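PDB 2PL2: hypothetical conserved protein TTC0263 from Thermus thermophilus, which is of unknown function but belongs to the tetratricopeptide repeat family, all-helical proteins whose packed helix pairs commonly serve as scaffolds for binding other proteins. Local coordinates for residues Glu29-Glu34 and Pro39-Trp44; Tyr87-Ala90 and Glu94-Lys97; Leu126-Leu131 and Glu138-Gln143. All coordinates share one frame; numbering follows the deposited sequence.

Contact 1: residues Glu29-Glu34 and Pro39-Trp44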
loop_
_atom_site.group_PDB
_atom_site.type_symbol
_atom_site.label_atom_id
_atom_site.label_comp_id
_atom_site.label_asym_id
_atom_site.label_seq_id
_atom_site.Cartn_x
_atom_site.Cartn_y
_atom_site.Cartn_z
ATOM N N GLU A 29 7.879 -10.099 -15.311
ATOM C CA GLU A 29 9.231 -9.864 -15.770
ATOM C C GLU A 29 9.588 -11.000 -16.723
ATOM O O GLU A 29 10.148 -10.768 -17.794
ATOM C CB GLU A 29 10.176 -9.761 -14.571
ATOM C CG GLU A 29 9.817 -8.562 -13.703
ATOM C CD GLU A 29 10.603 -8.450 -12.410
ATOM O OE1 GLU A 29 10.865 -9.493 -11.766
ATOM O OE2 GLU A 29 10.929 -7.307 -12.019
ATOM N N ARG A 30 9.219 -12.225 -16.359
ATOM C CA ARG A 30 9.481 -13.372 -17.223
ATOM C C ARG A 30 8.690 -13.216 -18.526
ATOM O O ARG A 30 9.073 -13.746 -19.565
ATOM C CB ARG A 30 9.062 -14.668 -16.525
ATOM C CG ARG A 30 10.009 -15.125 -15.425
ATOM C CD ARG A 30 9.394 -16.246 -14.589
ATOM N NE ARG A 30 8.844 -17.307 -15.431
ATOM C CZ ARG A 30 8.132 -18.335 -14.976
ATOM N NH1 ARG A 30 7.880 -18.450 -13.674
ATOM N NH2 ARG A 30 7.661 -19.242 -15.827
ATOM N N ALA A 31 7.582 -12.486 -18.447
ATOM C CA ALA A 31 6.716 -12.245 -19.591
ATOM C C ALA A 31 7.433 -11.325 -20.555
ATOM O O ALA A 31 7.296 -11.446 -21.772
ATOM C CB ALA A 31 5.404 -11.604 -19.130
ATOM N N LEU A 32 8.194 -10.398 -19.992
ATOM C CA LEU A 32 8.956 -9.452 -20.782
ATOM C C LEU A 32 10.221 -10.074 -21.373
ATOM O O LEU A 32 10.578 -9.789 -22.510
ATOM C CB LEU A 32 9.311 -8.266 -19.913
ATOM C CG LEU A 32 8.073 -7.474 -19.522
ATOM C CD1 LEU A 32 8.425 -6.541 -18.388
ATOM C CD2 LEU A 32 7.543 -6.714 -20.739
ATOM N N LYS A 33 10.899 -10.929 -20.612
ATOM C CA LYS A 33 12.105 -11.556 -21.125
ATOM C C LYS A 33 11.779 -12.415 -22.337
ATOM O O LYS A 33 12.680 -12.829 -23.062
ATOM C CB LYS A 33 12.790 -12.408 -20.052
ATOM C CG LYS A 33 14.140 -12.964 -20.495
ATOM C CD LYS A 33 14.883 -13.696 -19.375
ATOM C CE LYS A 33 15.422 -12.744 -18.292
ATOM N NZ LYS A 33 16.606 -11.941 -18.727
ATOM N N GLU A 34 10.495 -12.682 -22.561
ATOM C CA GLU A 34 10.086 -13.489 -23.703
ATOM C C GLU A 34 9.586 -12.609 -24.839
ATOM O O GLU A 34 9.712 -12.962 -26.007
ATOM C CB GLU A 34 8.980 -14.476 -23.316
ATOM C CG GLU A 34 9.395 -15.606 -22.367
ATOM C CD GLU A 34 10.562 -16.451 -22.879
ATOM O OE1 GLU A 34 10.548 -16.898 -24.049
ATOM O OE2 GLU A 34 11.493 -16.687 -22.087
ATOM N N PRO A 39 3.181 -4.340 -24.796
ATOM C CA PRO A 39 2.597 -3.327 -23.912
ATOM C C PRO A 39 1.742 -3.902 -22.774
ATOM O O PRO A 39 1.711 -3.344 -21.676
ATOM C CB PRO A 39 1.786 -2.460 -24.880
ATOM C CG PRO A 39 1.336 -3.438 -25.893
ATOM C CD PRO A 39 2.580 -4.264 -26.140
ATOM N N GLU A 40 1.045 -5.006 -23.044
ATOM C CA GLU A 40 0.207 -5.630 -22.033
ATOM C C GLU A 40 1.029 -6.084 -20.823
ATOM O O GLU A 40 0.622 -5.855 -19.686
ATOM C CB GLU A 40 -0.568 -6.807 -22.616
ATOM C CG GLU A 40 -1.426 -7.517 -21.572
ATOM C CD GLU A 40 -2.451 -8.464 -22.176
ATOM O OE1 GLU A 40 -2.109 -9.221 -23.117
ATOM O OE2 GLU A 40 -3.606 -8.457 -21.690
ATOM N N ALA A 41 2.182 -6.707 -21.055
ATOM C CA ALA A 41 3.024 -7.127 -19.938
ATOM C C ALA A 41 3.539 -5.891 -19.190
ATOM O O ALA A 41 3.498 -5.859 -17.954
ATOM C CB ALA A 41 4.190 -7.980 -20.436
ATOM N N LEU A 42 3.995 -4.879 -19.940
ATOM C CA LEU A 42 4.514 -3.624 -19.372
ATOM C C LEU A 42 3.443 -2.917 -18.567
ATOM O O LEU A 42 3.718 -2.262 -17.561
ATOM C CB LEU A 42 4.972 -2.662 -20.477
ATOM C CG LEU A 42 6.302 -2.811 -21.208
ATOM C CD1 LEU A 42 6.380 -1.766 -22.328
ATOM C CD2 LEU A 42 7.455 -2.622 -20.232
ATOM N N TYR A 43 2.217 -3.009 -19.061
ATOM C CA TYR A 43 1.078 -2.401 -18.392
ATOM C C TYR A 43 0.901 -3.071 -17.027
ATOM O O TYR A 43 0.879 -2.398 -15.996
ATOM C CB TYR A 43 -0.200 -2.592 -19.223
ATOM C CG TYR A 43 -1.476 -2.458 -18.409
ATOM C CD1 TYR A 43 -1.914 -1.216 -17.953
ATOM C CD2 TYR A 43 -2.238 -3.582 -18.093
ATOM C CE1 TYR A 43 -3.085 -1.095 -17.204
ATOM C CE2 TYR A 43 -3.398 -3.477 -17.343
ATOM C CZ TYR A 43 -3.824 -2.233 -16.902
ATOM O OH TYR A 43 -4.985 -2.141 -16.160
ATOM N N TRP A 44 0.778 -4.397 -17.035
ATOM C CA TRP A 44 0.590 -5.140 -15.797
ATOM C C TRP A 44 1.787 -4.979 -14.874
ATOM O O TRP A 44 1.624 -4.819 -13.662
ATOM C CB TRP A 44 0.337 -6.612 -16.091
ATOM C CG TRP A 44 -1.068 -6.865 -16.509
ATOM C CD1 TRP A 44 -1.506 -7.256 -17.742
ATOM C CD2 TRP A 44 -2.242 -6.699 -15.700
ATOM N NE1 TRP A 44 -2.882 -7.342 -17.751
ATOM C CE2 TRP A 44 -3.354 -7.004 -16.515
ATOM C CE3 TRP A 44 -2.455 -6.320 -14.373
ATOM C CZ2 TRP A 44 -4.666 -6.938 -16.035
ATOM C CZ3 TRP A 44 -3.763 -6.253 -13.900
ATOM C CH2 TRP A 44 -4.849 -6.558 -14.729
#
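Leu32 and Ala31 near the end of helix 21-32 meet Ala41 and Leu42 in the first turn of helix 39-51, an apolar junction of the helical-array type that tetratricopeptide repeats build. The short loop between the segments turns the chain back, so the two helices run roughly antiparallel here. At the centre of the contact the methyl group of Ala41 is met from two directions. Leu32 brings its CD2 branch to 3.6 Å from Ala41 CB, with CG of the same leucine a little behind, while Ala31 CB faces Ala41 CB methyl to methyl at 4.0 Å. With two alanines opposed, the backbones can come close: the CA atoms of Ala31 and Ala41 are 6.3 Å apart. Leu32 holds its CG anti to the carbonyl carbon (chi1 -67°), which carries the isobutyl group across to the neighbouring helix. The interaction is purely one of van der Waals packing; the close backbone spacing is consistent with the small alanines, with Leu32 and Leu42 packed alongside.

Further out, Leu32 also touches Leu45, one turn along helix 39-51, and Ala31 lies against Glu5. Leu42 reaches Asn61 of helix 55-68, linking this junction to the next helix of the array. Trp44 turns to a separate aromatic cluster, receiving Tyr43 CE2 over the centre of one face, meeting Phe28 at a shallow angle between planes and Tyr16 edge-to-face. Back at the leucines, Leu32 CD2 lies beside the branched end of Leu42, 4.1 Å from both its CG and its CD2.

Contact 2: residues Tyr87-Ala90 and Glu94-Lys97; sequences YRQA and ERGK
The backbones approach very closely where helix 73-88 gives way to helix 93-113, with the CA atoms of Tyr87 and Gly96 only 4.4 Å apart. Gly96 makes this possible: it is buried, and lacking a side chain it presents bare backbone to the residues beside it. Ala90, in the turn between the helices, has its CB near Gly96 CA and N, although the position of this methyl is less certain in the model. Tyr87 comes in with the edge of its ring. Its CG stands anti to the backbone N (chi1 157°), which places the CD1 corner 3.5 Å from Gly96 O, with the carbonyl group near the ring plane and the peptide N of Lys97 slightly farther along the same edge. The joint links two successive helices of the tetratricopeptide repeat array.

On the exposed flank, Arg95 stretches its chain back along the turn until Gln89 OE1 lies over one face of its guanidinium group, 4.3 Å from NH2, too far for a hydrogen bond. The stronger partner of the arginine is Tyr99, whose OH is hydrogen-bonded to Arg95 NE. Just ahead of the helix segment, Asp92 OD1 bonds to Glu94 N. Gln89 and its neighbour Arg88 also pack on Gly53 and Leu52 of the second subunit, so both take part in the contact between the two subunits.

The contact therefore depends on shape more than on polar pairing: a weakly polarised aromatic C-H edge of Tyr87 faces the carbonyl oxygen of Gly96, whose missing side chain leaves room for the ring.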
loop_
_atom_site.group_PDB
_atom_site.type_symbol
_atom_site.label_atom_id
_atom_site.label_comp_id
_atom_site.label_asym_id
_atom_site.label_seq_id
_atom_site.Cartn_x
_atom_site.Cartn_y
_atom_site.Cartn_z
ATOM N N TYR A 87 1.878 12.671 -6.144
ATOM C CA TYR A 87 1.161 13.785 -5.523
ATOM C C TYR A 87 1.028 13.614 -4.016
ATOM O O TYR A 87 1.120 14.583 -3.268
ATOM C CB TYR A 87 -0.245 13.930 -6.103
ATOM C CG TYR A 87 -1.184 14.652 -5.154
ATOM C CD1 TYR A 87 -1.049 16.017 -4.920
ATOM C CD2 TYR A 87 -2.159 13.949 -4.430
ATOM C CE1 TYR A 87 -1.860 16.671 -3.994
ATOM C CE2 TYR A 87 -2.969 14.589 -3.504
ATOM C CZ TYR A 87 -2.811 15.950 -3.285
ATOM O OH TYR A 87 -3.598 16.609 -2.364
ATOM N N ARG A 88 0.766 12.386 -3.580
ATOM C CA ARG A 88 0.625 12.110 -2.160
ATOM C C ARG A 88 1.993 12.312 -1.536
ATOM O O ARG A 88 2.121 12.884 -0.451
ATOM C CB ARG A 88 0.150 10.670 -1.941
ATOM C CG ARG A 88 -1.213 10.362 -2.545
ATOM C CD ARG A 88 -1.655 8.929 -2.261
ATOM N NE ARG A 88 -2.976 8.632 -2.816
ATOM C CZ ARG A 88 -4.103 9.238 -2.446
ATOM N NH1 ARG A 88 -4.079 10.183 -1.512
ATOM N NH2 ARG A 88 -5.256 8.899 -3.012
ATOM N N GLN A 89 3.013 11.845 -2.252
ATOM C CA GLN A 89 4.407 11.943 -1.829
ATOM C C GLN A 89 4.935 13.360 -2.079
ATOM O O GLN A 89 6.109 13.648 -1.850
ATOM C CB GLN A 89 5.232 10.907 -2.604
ATOM C CG GLN A 89 6.735 11.034 -2.508
ATOM C CD GLN A 89 7.381 11.148 -3.880
ATOM O OE1 GLN A 89 7.212 12.150 -4.572
ATOM N NE2 GLN A 89 8.113 10.115 -4.282
ATOM N N ALA A 90 4.049 14.243 -2.532
ATOM C CA ALA A 90 4.419 15.622 -2.821
ATOM C C ALA A 90 5.116 16.315 -1.660
ATOM O O ALA A 90 4.489 16.647 -0.653
ATOM C CB ALA A 90 3.190 16.415 -3.224
ATOM N N GLU A 94 2.467 22.872 -3.591
ATOM C CA GLU A 94 2.262 23.283 -4.973
ATOM C C GLU A 94 2.905 22.283 -5.924
ATOM O O GLU A 94 2.451 22.103 -7.055
ATOM C CB GLU A 94 2.840 24.684 -5.196
ATOM C CG GLU A 94 4.277 24.845 -4.739
ATOM C CD GLU A 94 4.662 26.299 -4.523
ATOM O OE1 GLU A 94 3.977 26.980 -3.725
ATOM O OE2 GLU A 94 5.647 26.760 -5.145
ATOM N N ARG A 95 3.960 21.626 -5.457
ATOM C CA ARG A 95 4.635 20.630 -6.271
ATOM C C ARG A 95 3.638 19.521 -6.586
ATOM O O ARG A 95 3.650 18.956 -7.681
ATOM C CB ARG A 95 5.837 20.051 -5.517
ATOM C CG ARG A 95 6.501 18.880 -6.217
ATOM C CD ARG A 95 7.583 18.245 -5.358
ATOM N NE ARG A 95 8.150 17.060 -5.997
ATOM C CZ ARG A 95 9.184 16.380 -5.516
ATOM N NH1 ARG A 95 9.765 16.766 -4.389
ATOM N NH2 ARG A 95 9.641 15.318 -6.161
ATOM N N GLY A 96 2.770 19.222 -5.620
ATOM C CA GLY A 96 1.774 18.179 -5.799
ATOM C C GLY A 96 0.722 18.495 -6.846
ATOM O O GLY A 96 0.357 17.638 -7.642
ATOM N N LYS A 97 0.228 19.726 -6.847
ATOM C CA LYS A 97 -0.785 20.130 -7.812
ATOM C C LYS A 97 -0.347 19.857 -9.240
ATOM O O LYS A 97 -1.133 19.367 -10.049
ATOM C CB LYS A 97 -1.114 21.618 -7.672
ATOM C CG LYS A 97 -2.039 22.120 -8.775
ATOM C CD LYS A 97 -2.618 23.494 -8.466
ATOM C CE LYS A 97 -3.651 23.883 -9.517
ATOM N NZ LYS A 97 -4.389 25.126 -9.156
#

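Contact 3: residues Leu126-Leu131 and Glu138-Gln143; sequences LVYALL and EASLKQ
Tyr128 and Ser140 form the close part of this contact, the aromatic edge of one helix set against the hydroxyl of the next. Ser140 OG lies 3.4 Å from Tyr128 CD2 and 3.5 Å from Tyr128 CE2, so the oxygen sits beside the CD2-CE2 edge and near the ring plane, away from the faces. Both side chains point their first bond across the gap. In the tyrosine, chi1 (-81°) sends the ring toward the second helix and chi2 (-53°) turns its CD2-CE2 edge to Ser140. The hydroxyl of this buried serine is also engaged within its own helix: Ser140 OG is hydrogen-bonded to Lys136 O, one turn earlier, a bond consistent with the oxygen being held beside the ring. Tyr128 rests further on Lys136 and Ala137 of helix 134-147 and on Leu104 of helix 93-113.

Helices 118-130 and 134-147 run antiparallel, as successive helices do in the superhelical array of tetratricopeptide repeats. Their backbones keep a moderate distance, with Leu126 CA and Leu141 CA 7.9 Å apart.

Packing is looser at that Leu126 end. The approach there is between Leu141 CD2 and the backbone N of Leu126, at 4.5 Å, because the side chain of Leu126 starts off away from the second helix. Leu141 instead buries itself against Ala156 and Leu160 of helix 151-164. On the solvent side, Lys142 takes no part in the helix pairing; its chain runs out extended beyond CG, and its NZ forms a salt bridge of 2.7 Å with Glu138 OE1, one turn earlier. The ammonium reaches that oxygen on its anti side, 21° out of the carboxylate plane, and Arg166 NH1 forms a second salt bridge to the same Glu138 OE1.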
loop_
_atom_site.group_PDB
_atom_site.type_symbol
_atom_site.label_atom_id
_atom_site.label_comp_id
_atom_site.label_asym_id
_atom_site.label_seq_id
_atom_site.Cartn_x
_atom_site.Cartn_y
_atom_site.Cartn_z
ATOM N N LEU A 126 -11.357 10.718 -8.980
ATOM C CA LEU A 126 -10.435 10.589 -7.862
ATOM C C LEU A 126 -9.394 11.702 -7.928
ATOM O O LEU A 126 -8.901 12.165 -6.897
ATOM C CB LEU A 126 -9.747 9.224 -7.913
ATOM C CG LEU A 126 -8.950 8.767 -6.685
ATOM C CD1 LEU A 126 -8.467 7.328 -6.904
ATOM C CD2 LEU A 126 -7.767 9.698 -6.442
ATOM N N VAL A 127 -9.068 12.135 -9.144
ATOM C CA VAL A 127 -8.088 13.196 -9.342
ATOM C C VAL A 127 -8.678 14.564 -9.020
ATOM O O VAL A 127 -8.017 15.401 -8.397
ATOM C CB VAL A 127 -7.537 13.184 -10.792
ATOM C CG1 VAL A 127 -6.629 14.398 -11.021
ATOM C CG2 VAL A 127 -6.761 11.893 -11.039
ATOM N N TYR A 128 -9.916 14.803 -9.441
ATOM C CA TYR A 128 -10.568 16.074 -9.136
ATOM C C TYR A 128 -10.726 16.243 -7.628
ATOM O O TYR A 128 -10.623 17.356 -7.106
ATOM C CB TYR A 128 -11.943 16.150 -9.787
ATOM C CG TYR A 128 -11.916 16.534 -11.241
ATOM C CD1 TYR A 128 -11.256 17.688 -11.670
ATOM C CD2 TYR A 128 -12.573 15.764 -12.185
ATOM C CE1 TYR A 128 -11.257 18.064 -13.007
ATOM C CE2 TYR A 128 -12.584 16.131 -13.524
ATOM C CZ TYR A 128 -11.922 17.281 -13.928
ATOM O OH TYR A 128 -11.938 17.624 -15.249
ATOM N N ALA A 129 -10.983 15.138 -6.931
ATOM C CA ALA A 129 -11.140 15.182 -5.479
ATOM C C ALA A 129 -9.821 15.606 -4.825
ATOM O O ALA A 129 -9.795 16.509 -3.992
ATOM C CB ALA A 129 -11.578 13.817 -4.958
ATOM N N LEU A 130 -8.725 14.954 -5.204
ATOM C CA LEU A 130 -7.415 15.293 -4.654
ATOM C C LEU A 130 -7.128 16.762 -4.921
ATOM O O LEU A 130 -6.372 17.396 -4.185
ATOM C CB LEU A 130 -6.332 14.418 -5.285
ATOM C CG LEU A 130 -6.505 12.926 -4.991
ATOM C CD1 LEU A 130 -5.517 12.102 -5.796
ATOM C CD2 LEU A 130 -6.313 12.682 -3.497
ATOM N N LEU A 131 -7.733 17.292 -5.985
ATOM C CA LEU A 131 -7.568 18.695 -6.347
ATOM C C LEU A 131 -8.560 19.543 -5.556
ATOM O O LEU A 131 -8.658 20.751 -5.751
ATOM C CB LEU A 131 -7.821 18.899 -7.845
ATOM C CG LEU A 131 -6.736 18.528 -8.863
ATOM C CD1 LEU A 131 -7.348 18.493 -10.258
ATOM C CD2 LEU A 131 -5.594 19.523 -8.807
ATOM N N GLU A 138 -17.682 14.483 -8.457
ATOM C CA GLU A 138 -18.977 13.805 -8.411
ATOM C C GLU A 138 -19.509 13.489 -9.809
ATOM O O GLU A 138 -19.939 12.366 -10.097
ATOM C CB GLU A 138 -19.982 14.667 -7.632
ATOM C CG GLU A 138 -21.414 14.124 -7.613
ATOM C CD GLU A 138 -22.345 14.923 -6.706
ATOM O OE1 GLU A 138 -23.507 14.497 -6.539
ATOM O OE2 GLU A 138 -21.923 15.965 -6.159
ATOM N N ALA A 139 -19.465 14.488 -10.676
ATOM C CA ALA A 139 -19.912 14.341 -12.054
ATOM C C ALA A 139 -19.133 13.229 -12.771
ATOM O O ALA A 139 -19.718 12.415 -13.493
ATOM C CB ALA A 139 -19.736 15.665 -12.791
ATOM N N SER A 140 -17.813 13.189 -12.572
ATOM C CA SER A 140 -16.976 12.171 -13.201
ATOM C C SER A 140 -17.310 10.805 -12.633
ATOM O O SER A 140 -17.431 9.827 -13.374
ATOM C CB SER A 140 -15.500 12.468 -12.955
ATOM O OG SER A 140 -15.223 13.835 -13.165
ATOM N N LEU A 141 -17.448 10.736 -11.310
ATOM C CA LEU A 141 -17.783 9.472 -10.667
ATOM C C LEU A 141 -19.170 9.006 -11.088
ATOM O O LEU A 141 -19.369 7.833 -11.409
ATOM C CB LEU A 141 -17.686 9.601 -9.148
ATOM C CG LEU A 141 -16.245 9.777 -8.659
ATOM C CD1 LEU A 141 -16.193 9.693 -7.135
ATOM C CD2 LEU A 141 -15.358 8.701 -9.269
ATOM N N LYS A 142 -20.129 9.928 -11.098
ATOM C CA LYS A 142 -21.477 9.579 -11.522
ATOM C C LYS A 142 -21.376 9.115 -12.958
ATOM O O LYS A 142 -22.036 8.158 -13.364
ATOM C CB LYS A 142 -22.412 10.782 -11.401
ATOM C CG LYS A 142 -22.727 11.100 -9.959
ATOM C CD LYS A 142 -23.887 12.046 -9.786
ATOM C CE LYS A 142 -24.213 12.180 -8.301
ATOM N NZ LYS A 142 -25.355 13.100 -8.010
ATOM N N GLN A 143 -20.517 9.787 -13.716
ATOM C CA GLN A 143 -20.306 9.427 -15.109
ATOM C C GLN A 143 -19.787 7.996 -15.117
ATOM O O GLN A 143 -20.322 7.136 -15.814
ATOM C CB GLN A 143 -19.279 10.368 -15.746
ATOM C CG GLN A 143 -19.636 10.852 -17.135
ATOM C CD GLN A 143 -19.945 9.719 -18.095
ATOM O OE1 GLN A 143 -20.931 8.992 -17.918
ATOM N NE2 GLN A 143 -19.112 9.566 -19.127
#

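Overall arrangement
All three contacts join consecutive helices, each pair distinct, but none lies at the centre of the chain. Contacts 1 and 3 are partly buried and sit on opposite sides of that centre, about 31 Å apart between their own centres; contact 2 is a surface contact and the one of the three touched by the second subunit. The chemistry differs from one to the next: contact 1 is aliphatic throughout, contact 2 sets an aromatic edge against bare backbone, and contact 3 pairs a ring edge with a hydroxyl. Contacts 2 and 3 meet directly, Tyr87 OH packing 3.4 Å from Leu130 O, whereas contact 1 stays about 14 Å from contact 3 at the nearest atoms.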